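PDB 6GTQ: N-acetyltransferase from Escherichia coli, which probably transfers an acetyl group from acetyl-coenzyme A to an amino group of its substrate, as members of the GNAT family do. Local coordinates for residues A[61-65]-A[100-105]; A[111-115]-A[146-152]. The protein carries 1 engineered substitution. One frame throughout, in Å; residues are numbered along the deposited sequence.

Contact 1. Residues A[61-65]-A[100-105]; sequences VLGYY and AIDRSL
The phenol ring of Tyr64 meets the methyl of Ala100 obliquely, CE2 lying 3.6 Å from Ala100 CB, on the side of the sheet covered by helix 28-36. With CG between the backbone N and the carbonyl carbon (chi1 78°), the ring extends toward that helix, where its OH bonds to Leu30 O. The short side chain of Ala100 suits this spot beside a wide ring. The carboxylate of Asp102 carries an Asx turn: Ser104 OG reaches OD2 on its anti side at 2.7 Å, while Ser104 N comes from above the plane. Leu62 CD2 packs beside the same oxygen, and Leu62 CB meets Leu105 CD1 at 3.7 Å, the two leucines crossing nearly at right angles. Tyr64 and Ala100 form a hydrogen-bonded antiparallel pair. Asp102 N then reaches Leu62 O at 3.1 Å from well above the carbonyl plane. Gly63 pairs with Ile101, CA to CA 4.1 Å; a side chain here would run into Ile101 CD1, so glycine suits the place. Its phi of 158° is also readily adopted by glycine. Leu62 and Gly63 together pair with the single residue Leu52 of strand 48-53, a classic beta bulge in the antiparallel half of a GNAT-type central sheet.

Contact 2. Residues A[111-115]-A[146-152]; sequences GATLV and FFKSLGF. Engineered in segment 146-152: Phe147 (natural residue Tyr).
Val115 and Ala112 of helix 110-129 pack against the last turn of helix 141-149 and the residues following it, a helix-helix contact within the GNAT fold. The second helix finishes in a Schellman motif at Gly151, whose positive phi of 101° suits glycine, and the chain then turns back to bring Phe152 against Val115.

Aliphatic packing centres on Val115. Val115 and Leu150 reach toward each other tip to tip, Val115 CG1 lying 3.8 Å from Leu150 CD1. The other branch of the leucine, CD2, rests 3.9 Å from Ala112 CB. Leu150 thus sends one branch to Val115 and the other to Ala112, three residues apart on the helix, where the small alanine methyl lets it come close.

Three phenylalanine rings add their edges to this packing. Phe146, with CG anti to the backbone N (chi1 167°), extends straight at the neighbouring helix and sets its edge against the backbone, CZ standing 3.4 Å from Ala112 N in the ring plane. The absence of a side chain on Gly111 suits this close approach. Val115 spreads its methyls between two further ring edges: CG2 meets Phe147 CE1 at 3.8 Å and CG1 meets Phe152 CE1 at 3.7 Å. Phe147 is engineered, tyrosine being the natural residue. Each ring turns its edge to the next: Phe146 CD2 sits above the centre of the Phe147 ring, and Phe147 CD1 lies over one face of Phe152, offset toward the rim. Strands 133-137 and 162-166 lie against Phe147 and Phe152.

The packing between the two segments is apolar. Ser149, which also bonds to a basic side chain of another protein chain, turns its OG back within its own segment to Phe146 O at 2.7 Å.

In the fold
The two contacts follow one another along the chain, their centres 15 Å apart. Contact 1 joins neighbouring strands 61-74 and 90-101 of the mixed sheet; contact 2 joins helices 110-129 and 141-149. Gln106 and Gly109, in the turn between them, and Gly111 at the start of contact 2 fit the Gln/Arg-x-x-Gly-x-Gly/Ala signature that in GNAT enzymes binds the coenzyme A pyrophosphate, and probably does so here. The contacts touch directly: Ile101 CD1 meets Leu114 CD2 at 3.8 Å, and Tyr65 packs on the same helix. Helix 110-129 therefore abuts both the antiparallel strands and helix 141-149, while residues of contact 2 also face another protein chain.

Contact 1. Residues A[61-65]-A[100-105]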
loop_
_atom_site.group_PDB
_atom_site.type_symbol
_atom_site.label_atom_id
_atom_site.label_comp_id
_atom_site.label_asym_id
_atom_site.label_seq_id
_atom_site.Cartn_x
_atom_site.Cartn_y
_atom_site.Cartn_z
ATOM N N VAL A 61 12.112 -3.788 -12.918
ATOM C CA VAL A 61 10.949 -3.634 -12.041
ATOM C C VAL A 61 9.897 -4.698 -12.317
ATOM O O VAL A 61 9.399 -4.792 -13.443
ATOM C CB VAL A 61 10.374 -2.190 -12.085
ATOM C CG1 VAL A 61 9.082 -2.068 -11.269
ATOM C CG2 VAL A 61 11.413 -1.185 -11.604
ATOM N N LEU A 62 9.549 -5.480 -11.278
ATOM C CA LEU A 62 8.549 -6.543 -11.360
ATOM C C LEU A 62 7.348 -6.301 -10.428
ATOM O O LEU A 62 6.598 -7.220 -10.104
ATOM C CB LEU A 62 9.188 -7.933 -11.132
ATOM C CG LEU A 62 10.145 -8.442 -12.233
ATOM C CD1 LEU A 62 10.856 -9.688 -11.790
ATOM C CD2 LEU A 62 9.425 -8.681 -13.552
ATOM N N GLY A 63 7.158 -5.050 -10.049
ATOM C CA GLY A 63 6.085 -4.649 -9.158
ATOM C C GLY A 63 6.383 -3.336 -8.484
ATOM O O GLY A 63 7.549 -2.961 -8.330
ATOM N N TYR A 64 5.322 -2.624 -8.092
ATOM C CA TYR A 64 5.432 -1.333 -7.426
ATOM C C TYR A 64 4.241 -0.987 -6.542
ATOM O O TYR A 64 3.159 -1.575 -6.661
ATOM C CB TYR A 64 5.665 -0.210 -8.459
ATOM C CG TYR A 64 4.448 0.261 -9.237
ATOM C CD1 TYR A 64 3.645 1.298 -8.759
ATOM C CD2 TYR A 64 4.164 -0.252 -10.503
ATOM C CE1 TYR A 64 2.563 1.779 -9.497
ATOM C CE2 TYR A 64 3.101 0.244 -11.265
ATOM C CZ TYR A 64 2.299 1.253 -10.751
ATOM O OH TYR A 64 1.249 1.743 -11.482
ATOM N N TYR A 65 4.439 0.017 -5.694
ATOM C CA TYR A 65 3.393 0.602 -4.864
ATOM C C TYR A 65 3.698 2.084 -4.638
ATOM O O TYR A 65 4.853 2.488 -4.742
ATOM C CB TYR A 65 3.091 -0.202 -3.572
ATOM C CG TYR A 65 4.030 -0.005 -2.400
ATOM C CD1 TYR A 65 3.928 1.118 -1.580
ATOM C CD2 TYR A 65 4.926 -1.006 -2.024
ATOM C CE1 TYR A 65 4.761 1.287 -0.477
ATOM C CE2 TYR A 65 5.749 -0.859 -0.907
ATOM C CZ TYR A 65 5.662 0.292 -0.138
ATOM O OH TYR A 65 6.485 0.466 0.946
ATOM N N ALA A 100 0.769 -2.719 -8.063
ATOM C CA ALA A 100 0.839 -3.527 -9.283
ATOM C C ALA A 100 1.978 -4.517 -9.192
ATOM O O ALA A 100 3.068 -4.152 -8.760
ATOM C CB ALA A 100 1.014 -2.632 -10.502
ATOM N N ILE A 101 1.719 -5.771 -9.590
ATOM C CA ILE A 101 2.698 -6.868 -9.624
ATOM C C ILE A 101 2.730 -7.417 -11.042
ATOM O O ILE A 101 1.673 -7.715 -11.604
ATOM C CB ILE A 101 2.378 -7.988 -8.571
ATOM C CG1 ILE A 101 2.382 -7.450 -7.100
ATOM C CG2 ILE A 101 3.285 -9.217 -8.725
ATOM C CD1 ILE A 101 3.753 -6.991 -6.483
ATOM N N ASP A 102 3.936 -7.572 -11.614
ATOM C CA ASP A 102 4.126 -8.131 -12.950
ATOM C C ASP A 102 3.558 -9.553 -13.030
ATOM O O ASP A 102 3.699 -10.319 -12.075
ATOM C CB ASP A 102 5.614 -8.120 -13.330
ATOM C CG ASP A 102 5.865 -8.422 -14.792
ATOM O OD1 ASP A 102 5.720 -7.500 -15.619
ATOM O OD2 ASP A 102 6.203 -9.582 -15.108
ATOM N N ARG A 103 2.923 -9.891 -14.176
ATOM C CA ARG A 103 2.280 -11.180 -14.480
ATOM C C ARG A 103 3.174 -12.392 -14.214
ATOM O O ARG A 103 2.665 -13.433 -13.794
ATOM C CB ARG A 103 1.786 -11.213 -15.935
ATOM C CG ARG A 103 0.493 -10.456 -16.197
ATOM C CD ARG A 103 0.233 -10.375 -17.692
ATOM N NE ARG A 103 -1.050 -9.738 -17.996
ATOM C CZ ARG A 103 -2.154 -10.394 -18.337
ATOM N NH1 ARG A 103 -3.275 -9.730 -18.589
ATOM N NH2 ARG A 103 -2.145 -11.717 -18.443
ATOM N N SER A 104 4.500 -12.249 -14.451
ATOM C CA SER A 104 5.504 -13.291 -14.231
ATOM C C SER A 104 5.627 -13.698 -12.758
ATOM O O SER A 104 5.984 -14.842 -12.472
ATOM C CB SER A 104 6.860 -12.859 -14.775
ATOM O OG SER A 104 7.415 -11.778 -14.045
ATOM N N LEU A 105 5.324 -12.776 -11.831
ATOM C CA LEU A 105 5.414 -13.038 -10.394
ATOM C C LEU A 105 4.092 -13.433 -9.739
ATOM O O LEU A 105 4.110 -14.003 -8.645
ATOM C CB LEU A 105 6.046 -11.848 -9.655
ATOM C CG LEU A 105 7.561 -11.670 -9.805
ATOM C CD1 LEU A 105 8.052 -10.602 -8.877
ATOM C CD2 LEU A 105 8.325 -12.964 -9.505
#

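Contact 2. Residues A[111-115]-A[146-152]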
loop_
_atom_site.group_PDB
_atom_site.type_symbol
_atom_site.label_atom_id
_atom_site.label_comp_id
_atom_site.label_asym_id
_atom_site.label_seq_id
_atom_site.Cartn_x
_atom_site.Cartn_y
_atom_site.Cartn_z
ATOM N N GLY A 111 2.149 -9.351 -3.982
ATOM C CA GLY A 111 1.234 -8.247 -3.704
ATOM C C GLY A 111 1.076 -8.023 -2.211
ATOM O O GLY A 111 1.201 -6.895 -1.732
ATOM N N ALA A 112 0.845 -9.119 -1.465
ATOM C CA ALA A 112 0.719 -9.137 -0.008
ATOM C C ALA A 112 2.040 -8.729 0.676
ATOM O O ALA A 112 1.998 -7.993 1.659
ATOM C CB ALA A 112 0.270 -10.512 0.463
ATOM N N THR A 113 3.206 -9.170 0.139
ATOM C CA THR A 113 4.536 -8.824 0.673
ATOM C C THR A 113 4.797 -7.308 0.527
ATOM O O THR A 113 5.400 -6.703 1.415
ATOM C CB THR A 113 5.626 -9.727 0.062
ATOM O OG1 THR A 113 5.266 -11.091 0.278
ATOM C CG2 THR A 113 7.015 -9.482 0.662
ATOM N N LEU A 114 4.296 -6.701 -0.570
ATOM C CA LEU A 114 4.411 -5.268 -0.847
ATOM C C LEU A 114 3.549 -4.437 0.105
ATOM O O LEU A 114 3.986 -3.375 0.549
ATOM C CB LEU A 114 4.100 -4.966 -2.323
ATOM C CG LEU A 114 5.314 -4.622 -3.184
ATOM C CD1 LEU A 114 6.163 -5.849 -3.464
ATOM C CD2 LEU A 114 4.893 -3.962 -4.481
ATOM N N VAL A 115 2.350 -4.947 0.456
ATOM C CA VAL A 115 1.447 -4.309 1.428
ATOM C C VAL A 115 2.109 -4.349 2.831
ATOM O O VAL A 115 2.096 -3.347 3.535
ATOM C CB VAL A 115 0.025 -4.940 1.417
ATOM C CG1 VAL A 115 -0.868 -4.335 2.499
ATOM C CG2 VAL A 115 -0.630 -4.789 0.049
ATOM N N PHE A 146 -8.844 -8.979 -2.318
ATOM C CA PHE A 146 -7.442 -9.093 -1.908
ATOM C C PHE A 146 -7.159 -8.286 -0.631
ATOM O O PHE A 146 -6.538 -8.809 0.296
ATOM C CB PHE A 146 -6.498 -8.671 -3.054
ATOM C CG PHE A 146 -5.059 -8.445 -2.654
ATOM C CD1 PHE A 146 -4.194 -9.517 -2.471
ATOM C CD2 PHE A 146 -4.563 -7.158 -2.477
ATOM C CE1 PHE A 146 -2.860 -9.303 -2.103
ATOM C CE2 PHE A 146 -3.239 -6.950 -2.096
ATOM C CZ PHE A 146 -2.393 -8.022 -1.925
ATOM N N PHE A 147 -7.613 -7.020 -0.585
ATOM C CA PHE A 147 -7.402 -6.170 0.580
ATOM C C PHE A 147 -8.203 -6.653 1.786
ATOM O O PHE A 147 -7.671 -6.612 2.894
ATOM C CB PHE A 147 -7.620 -4.684 0.258
ATOM C CG PHE A 147 -6.503 -4.118 -0.595
ATOM C CD1 PHE A 147 -5.186 -4.124 -0.142
ATOM C CD2 PHE A 147 -6.770 -3.563 -1.842
ATOM C CE1 PHE A 147 -4.153 -3.623 -0.938
ATOM C CE2 PHE A 147 -5.738 -3.056 -2.635
ATOM C CZ PHE A 147 -4.434 -3.099 -2.184
ATOM N N LYS A 148 -9.426 -7.201 1.563
ATOM C CA LYS A 148 -10.271 -7.786 2.613
ATOM C C LYS A 148 -9.596 -9.011 3.243
ATOM O O LYS A 148 -9.669 -9.180 4.459
ATOM C CB LYS A 148 -11.660 -8.172 2.075
ATOM C CG LYS A 148 -12.681 -7.045 2.102
ATOM C CD LYS A 148 -14.091 -7.587 2.244
ATOM C CE LYS A 148 -15.003 -7.165 1.117
ATOM N NZ LYS A 148 -14.960 -8.110 -0.035
ATOM N N SER A 149 -8.917 -9.849 2.420
ATOM C CA SER A 149 -8.197 -11.053 2.870
ATOM C C SER A 149 -6.947 -10.712 3.694
ATOM O O SER A 149 -6.464 -11.544 4.467
ATOM C CB SER A 149 -7.850 -11.962 1.693
ATOM O OG SER A 149 -6.827 -11.412 0.881
ATOM N N LEU A 150 -6.437 -9.481 3.534
ATOM C CA LEU A 150 -5.300 -8.988 4.290
ATOM C C LEU A 150 -5.748 -8.332 5.599
ATOM O O LEU A 150 -4.899 -7.991 6.415
ATOM C CB LEU A 150 -4.456 -8.028 3.451
ATOM C CG LEU A 150 -3.679 -8.620 2.277
ATOM C CD1 LEU A 150 -2.798 -7.555 1.657
ATOM C CD2 LEU A 150 -2.824 -9.816 2.706
ATOM N N GLY A 151 -7.065 -8.184 5.791
ATOM C CA GLY A 151 -7.658 -7.639 7.010
ATOM C C GLY A 151 -8.108 -6.190 6.968
ATOM O O GLY A 151 -8.454 -5.623 8.013
ATOM N N PHE A 152 -8.106 -5.569 5.773
ATOM C CA PHE A 152 -8.552 -4.180 5.627
ATOM C C PHE A 152 -10.076 -4.101 5.802
ATOM O O PHE A 152 -10.794 -4.993 5.346
ATOM C CB PHE A 152 -8.123 -3.602 4.279
ATOM C CG PHE A 152 -6.671 -3.208 4.149
ATOM C CD1 PHE A 152 -5.687 -4.169 3.941
ATOM C CD2 PHE A 152 -6.297 -1.870 4.137
ATOM C CE1 PHE A 152 -4.353 -3.800 3.770
ATOM C CE2 PHE A 152 -4.958 -1.501 3.989
ATOM C CZ PHE A 152 -3.997 -2.467 3.795
#